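Local atomic coordinates of alpha-glucosidase (Pseudoalteromonas sp. K8, PDB entry 5HQA), a protein that hydrolyses alpha-glucosides as a calcium-containing, chloride-activated enzyme of glycoside hydrolase family 97, here with the inhibitor acarbose bound. Residues A[312-317]-A[328-333]. Residues are numbered along the deposited sequence; the frame is centred on the assembly and turned at random.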
# COMPACT_ATOMS: atom_id res chain seq x y z
N GLY A 312 19.85 7.76 -10.10
CA GLY A 312 20.89 7.86 -11.10
C GLY A 312 22.25 8.23 -10.55
O GLY A 312 23.11 8.68 -11.31
N TRP A 313 22.46 8.07 -9.24
CA TRP A 313 23.72 8.47 -8.62
C TRP A 313 24.81 7.43 -8.81
O TRP A 313 26.00 7.78 -8.77
CB TRP A 313 23.50 8.71 -7.12
CG TRP A 313 23.15 7.45 -6.39
CD1 TRP A 313 21.90 6.92 -6.19
CD2 TRP A 313 24.07 6.53 -5.78
NE1 TRP A 313 21.99 5.74 -5.50
CE2 TRP A 313 23.31 5.47 -5.23
CE3 TRP A 313 25.46 6.49 -5.64
CZ2 TRP A 313 23.89 4.40 -4.55
CZ3 TRP A 313 26.05 5.43 -4.97
CH2 TRP A 313 25.25 4.39 -4.43
N ASN A 314 24.45 6.17 -9.03
CA ASN A 314 25.38 5.05 -9.04
C ASN A 314 25.61 4.57 -10.46
O ASN A 314 24.73 4.69 -11.32
CB ASN A 314 24.83 3.90 -8.19
CG ASN A 314 23.43 3.47 -8.62
OD1 ASN A 314 22.56 4.31 -8.89
ND2 ASN A 314 23.20 2.17 -8.68
N THR A 315 26.79 4.00 -10.72
CA THR A 315 27.09 3.55 -12.07
C THR A 315 26.19 2.38 -12.47
O THR A 315 25.80 1.54 -11.65
CB THR A 315 28.56 3.17 -12.21
OG1 THR A 315 28.85 2.04 -11.38
CG2 THR A 315 29.45 4.34 -11.80
N GLY A 316 25.84 2.35 -13.76
CA GLY A 316 25.03 1.28 -14.30
C GLY A 316 23.80 1.75 -15.06
O GLY A 316 23.12 0.93 -15.69
N TRP A 317 23.51 3.05 -15.02
CA TRP A 317 22.32 3.56 -15.69
C TRP A 317 22.56 3.89 -17.16
O TRP A 317 21.58 4.10 -17.88
CB TRP A 317 21.80 4.83 -14.99
CG TRP A 317 21.26 4.59 -13.61
CD1 TRP A 317 21.97 4.57 -12.44
CD2 TRP A 317 19.89 4.35 -13.24
NE1 TRP A 317 21.14 4.33 -11.38
CE2 TRP A 317 19.86 4.20 -11.84
CE3 TRP A 317 18.69 4.26 -13.96
CZ2 TRP A 317 18.67 3.95 -11.14
CZ3 TRP A 317 17.51 4.01 -13.26
CH2 TRP A 317 17.51 3.85 -11.86
N PHE A 328 24.49 -2.85 -12.44
CA PHE A 328 24.37 -1.81 -11.42
C PHE A 328 25.38 -2.05 -10.30
O PHE A 328 25.52 -3.17 -9.80
CB PHE A 328 22.96 -1.81 -10.82
CG PHE A 328 21.95 -1.08 -11.65
CD1 PHE A 328 22.18 0.22 -12.06
CD2 PHE A 328 20.76 -1.70 -12.00
CE1 PHE A 328 21.23 0.91 -12.82
CE2 PHE A 328 19.81 -1.03 -12.76
CZ PHE A 328 20.05 0.28 -13.17
N SER A 329 26.10 -0.99 -9.93
CA SER A 329 26.86 -0.97 -8.68
C SER A 329 26.04 -0.24 -7.63
O SER A 329 25.42 0.79 -7.91
CB SER A 329 28.21 -0.26 -8.86
OG SER A 329 28.85 -0.08 -7.61
N PHE A 330 26.02 -0.78 -6.41
CA PHE A 330 25.32 -0.13 -5.32
C PHE A 330 26.27 0.50 -4.33
O PHE A 330 25.85 0.92 -3.24
CB PHE A 330 24.37 -1.12 -4.66
CG PHE A 330 23.34 -1.67 -5.62
CD1 PHE A 330 22.23 -0.91 -5.97
CD2 PHE A 330 23.52 -2.91 -6.22
CE1 PHE A 330 21.30 -1.38 -6.88
CE2 PHE A 330 22.58 -3.39 -7.13
CZ PHE A 330 21.47 -2.63 -7.46
N THR A 331 27.55 0.63 -4.69
CA THR A 331 28.52 1.35 -3.88
C THR A 331 29.28 2.42 -4.64
O THR A 331 29.85 3.31 -4.00
CB THR A 331 29.55 0.39 -3.27
OG1 THR A 331 30.11 -0.42 -4.31
CG2 THR A 331 28.91 -0.51 -2.22
N GLN A 332 29.33 2.36 -5.98
CA GLN A 332 30.21 3.24 -6.74
C GLN A 332 29.40 4.34 -7.41
O GLN A 332 28.69 4.08 -8.38
CB GLN A 332 30.97 2.44 -7.80
CG GLN A 332 31.85 3.30 -8.68
CD GLN A 332 32.94 4.02 -7.89
OE1 GLN A 332 33.71 3.39 -7.16
NE2 GLN A 332 32.99 5.35 -8.01
N PRO A 333 29.49 5.59 -6.94
CA PRO A 333 28.80 6.68 -7.63
C PRO A 333 29.47 7.04 -8.95
O PRO A 333 30.65 6.76 -9.18
CB PRO A 333 28.89 7.84 -6.63
CG PRO A 333 30.15 7.55 -5.89
CD PRO A 333 30.18 6.06 -5.73
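F328 drives the edge of its ring at the face of W317: the plane of the F328 ring and that of the W317 five-membered ring stand at 61°, an edge-to-face pair in which F328 CE1 comes 3.7 Å from W317 CE2. With CG anti to the carbonyl carbon (chi1 -81°), F328 also lays its ring beside the backbone of G316, where a side chain would clash with F328 CD1. G312 CA lies against the opposite face of W317, near the rim, and W280 stacks on the indole. W317 touches the acarviosine unit of the bound acarbose; a leucine in its place would probably leave F328 without its aromatic face and N314 OD1 without the indole N-H. At S329 both backbone polar atoms are used: S329 N donates to T315 O (3.1 Å, 170° at the hydrogen), and S329 O receives N314 ND2 at 2.7 Å, lying practically in the amide plane of N314. Because W317 NE1 donates to N314 OD1 (2.9 Å), both ends of that amide are engaged and its rotation is fixed, linking S329 to the pocket tryptophan. S329 OG reaches forward to accept from T331 N and Q332 N, an ST turn and ST motif that curl the chain past F330, whose carbonyl O meets the W313 ring edge. Q332 O accepts from T315 N at 3.0 Å, and P333 CB packs at the W313 edge, 3.8 Å from W313 CE3. Both segments belong to the loop from strand 307-310 of the TIM-type (beta/alpha) barrel to helix 339-349, one of the beta-to-alpha loops that line such active sites, here bringing W317 to the glycan pocket; F330 rests on helix 363-379 through N365 and A373, while W313 NE1 bonds H356 O in the adjacent strand 352-358.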